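Local coordinates for catabolite control protein A (PDB 2O20) that probably acts as a global transcriptional regulator of carbon catabolite repression and activation, binding DNA to repress or activate genes, at residues K110-E113 with T114-S117; V252-L255 with S256-D260. The protein carries 1 engineered substitution. All blocks are in the same frame, centred on the assembly; numbering follows the deposited sequence.

Contact 1: residues K110-E113 with T114-S117; sequences KVLE and TFLS
Val111 lays its CG1 methyl over one face of the Phe115 ring, one helical turn further on. CG1 sits 3.9 Å from the ring centroid and 16° off the ring normal, which makes this a CH-pi contact. The methyl is offset toward the rim, and Phe115 CZ at 3.8 Å from Val111 CG1 is its nearest ring atom. A chi1 of 168° sets Val111 CG1 anti to the backbone nitrogen, where it lies over the ring; Phe115 keeps CG beside its own nitrogen (chi1 -78°), and the two side chains point the same way. Leu112 meets the same ring more loosely and obliquely, its CD2 being 4.5 Å from Phe115 CD2. Its CB, closer to the backbone, lies 4.1 Å from Leu116 CD1.

Backbone bonds from each residue to the carbonyl four back hold the spacing, among them Phe115 N to Val111 O at 2.9 Å. On the side turned from the sheet the chemistry becomes polar. The carbonyl of Lys110 takes the amide of Thr114 and, weakly, its hydroxyl, with Thr114 OG1 to Lys110 O at 3.3 Å. Further along, Ser117 OG donates to Thr114 O at 3.2 Å.

An alanine in place of Phe115 takes away the ring under Val111 CG1 and would probably open a gap against Ile69, Ile97 and Ile123. Those residues belong to the parallel sheet beneath, while Leu112 also reaches Ile134 and Leu138 of helix 132-141. Such an amphipathic helix, linking strand 95-100 to strand 122-125 and resting its apolar side on the sheet, is typical of the beta-alpha-beta crossovers in the periplasmic-binding-protein-like core of LacI-family regulators.

Contact 2: residues V252-L255 with S256-D260; sequences VGLL and SAMMD
Leu254 and Met258 form the tight side of this helix, their side chains lying alongside and pointing the same way. Leu254 CD1 meets the terminal methyl Met258 CE at 4.1 Å; a bend at chi2 (-59°) turns the methionine tail back toward the leucine. Ala232 of helix 225-237 closes over this pair, and Ile271 of strand 270-272 backs Leu254. Leu255 and Met259 make a second such pair, with Leu255 CD1 4.1 Å from Met259 CG, but Met259 then bends away and is only partly buried.

The polar, less tightly packed side is at Ser256, which is partly exposed, and Asp260, which is exposed and makes no side-chain contact with 252-255. Ser256 OG has Tyr225 OH as its main hydrogen-bond partner. Across the dimer interface, Asp260 salt-bridges Arg329 of the second subunit, whose Tyr282 packs on Ser256 and whose Tyr284 packs on Met259 and Asp260. Backbone bonds such as Met259 N to Leu255 O, 2.9 Å, tie both sides together. Helix 248-260 is the connecting helix of a beta-alpha-beta unit, strand 242-245 to strand 270-272, in a Rossmann-like parallel sheet, with one flank given to the dimer interface.

Both contacts follow one turn of a helix to the next, yet they share no element: 110-117 belongs to helix 105-118 beside the six-stranded sheet, 252-260 to helix 248-260 beside the four-stranded one, with centres about 39 Å apart and nearest atoms about 27 Å apart. Contact 1 is partly buried, has an aromatic ring as its centrepiece, and touches no other protein chain of the assembly. Contact 2 is more deeply buried; between its own segments only aliphatic and thioether side chains pack, while Asp260 reaches the second subunit and Ser256 is held chiefly within its own chain. One helix therefore pairs a core face with an outer surface, the other a core face with a subunit interface.

Contact 1: residues K110-E113 with T114-S117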
loop_
_atom_site.group_PDB
_atom_site.type_symbol
_atom_site.label_atom_id
_atom_site.label_comp_id
_atom_site.label_asym_id
_atom_site.label_seq_id
_atom_site.Cartn_x
_atom_site.Cartn_y
_atom_site.Cartn_z
ATOM N N LYS D 110 12.863 21.143 -0.077
ATOM C CA LYS D 110 14.153 20.473 0.018
ATOM C C LYS D 110 14.314 19.436 -1.105
ATOM O O LYS D 110 15.362 19.364 -1.735
ATOM C CB LYS D 110 14.321 19.819 1.392
ATOM C CG LYS D 110 14.476 20.834 2.509
ATOM C CD LYS D 110 14.516 20.206 3.896
ATOM C CE LYS D 110 15.781 19.383 4.112
ATOM N NZ LYS D 110 15.920 18.995 5.543
ATOM N N VAL D 111 13.263 18.659 -1.359
ATOM C CA VAL D 111 13.290 17.638 -2.430
ATOM C C VAL D 111 13.620 18.272 -3.795
ATOM O O VAL D 111 14.527 17.807 -4.503
ATOM C CB VAL D 111 11.968 16.822 -2.481
ATOM C CG1 VAL D 111 11.881 15.987 -3.753
ATOM C CG2 VAL D 111 11.854 15.922 -1.245
ATOM N N LEU D 112 12.913 19.341 -4.152
ATOM C CA LEU D 112 13.213 20.096 -5.385
ATOM C C LEU D 112 14.638 20.660 -5.475
ATOM O O LEU D 112 15.231 20.686 -6.552
ATOM C CB LEU D 112 12.228 21.241 -5.580
ATOM C CG LEU D 112 10.773 20.883 -5.840
ATOM C CD1 LEU D 112 9.997 22.171 -6.084
ATOM C CD2 LEU D 112 10.629 19.960 -7.022
ATOM N N GLU D 113 15.189 21.109 -4.355
ATOM C CA GLU D 113 16.580 21.544 -4.335
ATOM C C GLU D 113 17.491 20.404 -4.731
ATOM O O GLU D 113 18.402 20.579 -5.536
ATOM C CB GLU D 113 16.987 22.057 -2.945
ATOM C CG GLU D 113 16.371 23.386 -2.590
ATOM C CD GLU D 113 16.812 23.931 -1.230
ATOM O OE1 GLU D 113 17.351 23.162 -0.391
ATOM O OE2 GLU D 113 16.607 25.147 -1.008
ATOM N N THR D 114 17.240 19.235 -4.152
ATOM C CA THR D 114 18.042 18.064 -4.447
ATOM C C THR D 114 17.881 17.662 -5.913
ATOM O O THR D 114 18.875 17.333 -6.563
ATOM C CB THR D 114 17.709 16.904 -3.506
ATOM O OG1 THR D 114 17.947 17.320 -2.154
ATOM C CG2 THR D 114 18.587 15.699 -3.804
ATOM N N PHE D 115 16.646 17.703 -6.432
ATOM C CA PHE D 115 16.373 17.424 -7.859
ATOM C C PHE D 115 17.058 18.425 -8.807
ATOM O O PHE D 115 17.704 18.034 -9.774
ATOM C CB PHE D 115 14.847 17.446 -8.146
ATOM C CG PHE D 115 14.086 16.199 -7.713
ATOM C CD1 PHE D 115 14.686 15.159 -7.011
ATOM C CD2 PHE D 115 12.735 16.116 -7.982
ATOM C CE1 PHE D 115 13.951 14.039 -6.615
ATOM C CE2 PHE D 115 11.987 15.014 -7.588
ATOM C CZ PHE D 115 12.604 13.964 -6.913
ATOM N N LEU D 116 16.884 19.719 -8.529
ATOM C CA LEU D 116 17.442 20.798 -9.360
ATOM C C LEU D 116 18.972 20.778 -9.322
ATOM O O LEU D 116 19.610 21.043 -10.336
ATOM C CB LEU D 116 16.905 22.185 -8.930
ATOM C CG LEU D 116 15.511 22.677 -9.398
ATOM C CD1 LEU D 116 14.339 21.705 -9.119
ATOM C CD2 LEU D 116 15.194 24.052 -8.773
ATOM N N SER D 117 19.546 20.421 -8.172
ATOM C CA SER D 117 21.000 20.278 -8.045
ATOM C C SER D 117 21.536 19.039 -8.749
ATOM O O SER D 117 22.635 19.083 -9.306
ATOM C CB SER D 117 21.452 20.260 -6.575
ATOM O OG SER D 117 21.630 18.934 -6.099
#

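Contact 2: residues V252-L255 with S256-D260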
loop_
_atom_site.group_PDB
_atom_site.type_symbol
_atom_site.label_atom_id
_atom_site.label_comp_id
_atom_site.label_asym_id
_atom_site.label_seq_id
_atom_site.Cartn_x
_atom_site.Cartn_y
_atom_site.Cartn_z
ATOM N N VAL D 252 -12.189 4.055 4.079
ATOM C CA VAL D 252 -11.989 2.789 4.750
ATOM C C VAL D 252 -12.028 2.991 6.272
ATOM O O VAL D 252 -12.590 2.146 6.985
ATOM C CB VAL D 252 -10.684 2.077 4.316
ATOM C CG1 VAL D 252 -10.464 0.800 5.093
ATOM C CG2 VAL D 252 -10.708 1.742 2.822
ATOM N N GLY D 253 -11.441 4.093 6.757
ATOM C CA GLY D 253 -11.543 4.483 8.158
ATOM C C GLY D 253 -12.957 4.749 8.649
ATOM O O GLY D 253 -13.343 4.257 9.722
ATOM N N LEU D 254 -13.737 5.486 7.861
ATOM C CA LEU D 254 -15.156 5.757 8.139
ATOM C C LEU D 254 -15.955 4.459 8.213
ATOM O O LEU D 254 -16.707 4.243 9.176
ATOM C CB LEU D 254 -15.772 6.684 7.061
ATOM C CG LEU D 254 -17.194 7.174 7.360
ATOM C CD1 LEU D 254 -17.143 8.102 8.540
ATOM C CD2 LEU D 254 -17.830 7.847 6.171
ATOM N N LEU D 255 -15.724 3.564 7.257
ATOM C CA LEU D 255 -16.402 2.249 7.244
ATOM C C LEU D 255 -16.033 1.405 8.462
ATOM O O LEU D 255 -16.929 0.858 9.117
ATOM C CB LEU D 255 -16.113 1.476 5.941
ATOM C CG LEU D 255 -16.759 0.092 5.758
ATOM C CD1 LEU D 255 -18.247 0.195 5.841
ATOM C CD2 LEU D 255 -16.356 -0.510 4.436
ATOM N N SER D 256 -14.745 1.331 8.793
ATOM C CA SER D 256 -14.265 0.616 9.957
ATOM C C SER D 256 -14.994 1.068 11.213
ATOM O O SER D 256 -15.403 0.249 12.052
ATOM C CB SER D 256 -12.726 0.790 10.187
ATOM O OG SER D 256 -11.960 -0.027 9.302
ATOM N N ALA D 257 -15.083 2.370 11.373
ATOM C CA ALA D 257 -15.722 2.931 12.580
ATOM C C ALA D 257 -17.236 2.682 12.638
ATOM O O ALA D 257 -17.758 2.338 13.706
ATOM C CB ALA D 257 -15.377 4.399 12.699
ATOM N N MET D 258 -17.945 2.836 11.512
ATOM C CA MET D 258 -19.361 2.487 11.431
ATOM C C MET D 258 -19.583 1.036 11.827
ATOM O O MET D 258 -20.429 0.741 12.669
ATOM C CB MET D 258 -19.933 2.762 10.035
ATOM C CG MET D 258 -19.950 4.247 9.647
ATOM S SD MET D 258 -20.942 5.210 10.826
ATOM C CE MET D 258 -20.748 6.840 10.097
ATOM N N MET D 259 -18.777 0.124 11.270
ATOM C CA MET D 259 -18.874 -1.292 11.641
ATOM C C MET D 259 -18.524 -1.585 13.130
ATOM O O MET D 259 -19.195 -2.386 13.778
ATOM C CB MET D 259 -18.037 -2.172 10.713
ATOM C CG MET D 259 -18.351 -2.080 9.223
ATOM S SD MET D 259 -20.101 -2.508 8.836
ATOM C CE MET D 259 -20.161 -4.195 9.328
ATOM N N ASP D 260 -17.509 -0.897 13.661
ATOM C CA ASP D 260 -17.094 -1.029 15.077
ATOM C C ASP D 260 -18.235 -0.642 16.061
ATOM O O ASP D 260 -18.393 -1.277 17.120
ATOM C CB ASP D 260 -15.837 -0.156 15.262
ATOM C CG ASP D 260 -15.140 -0.350 16.623
ATOM O OD1 ASP D 260 -14.809 0.678 17.266
ATOM O OD2 ASP D 260 -14.994 -1.489 17.045
#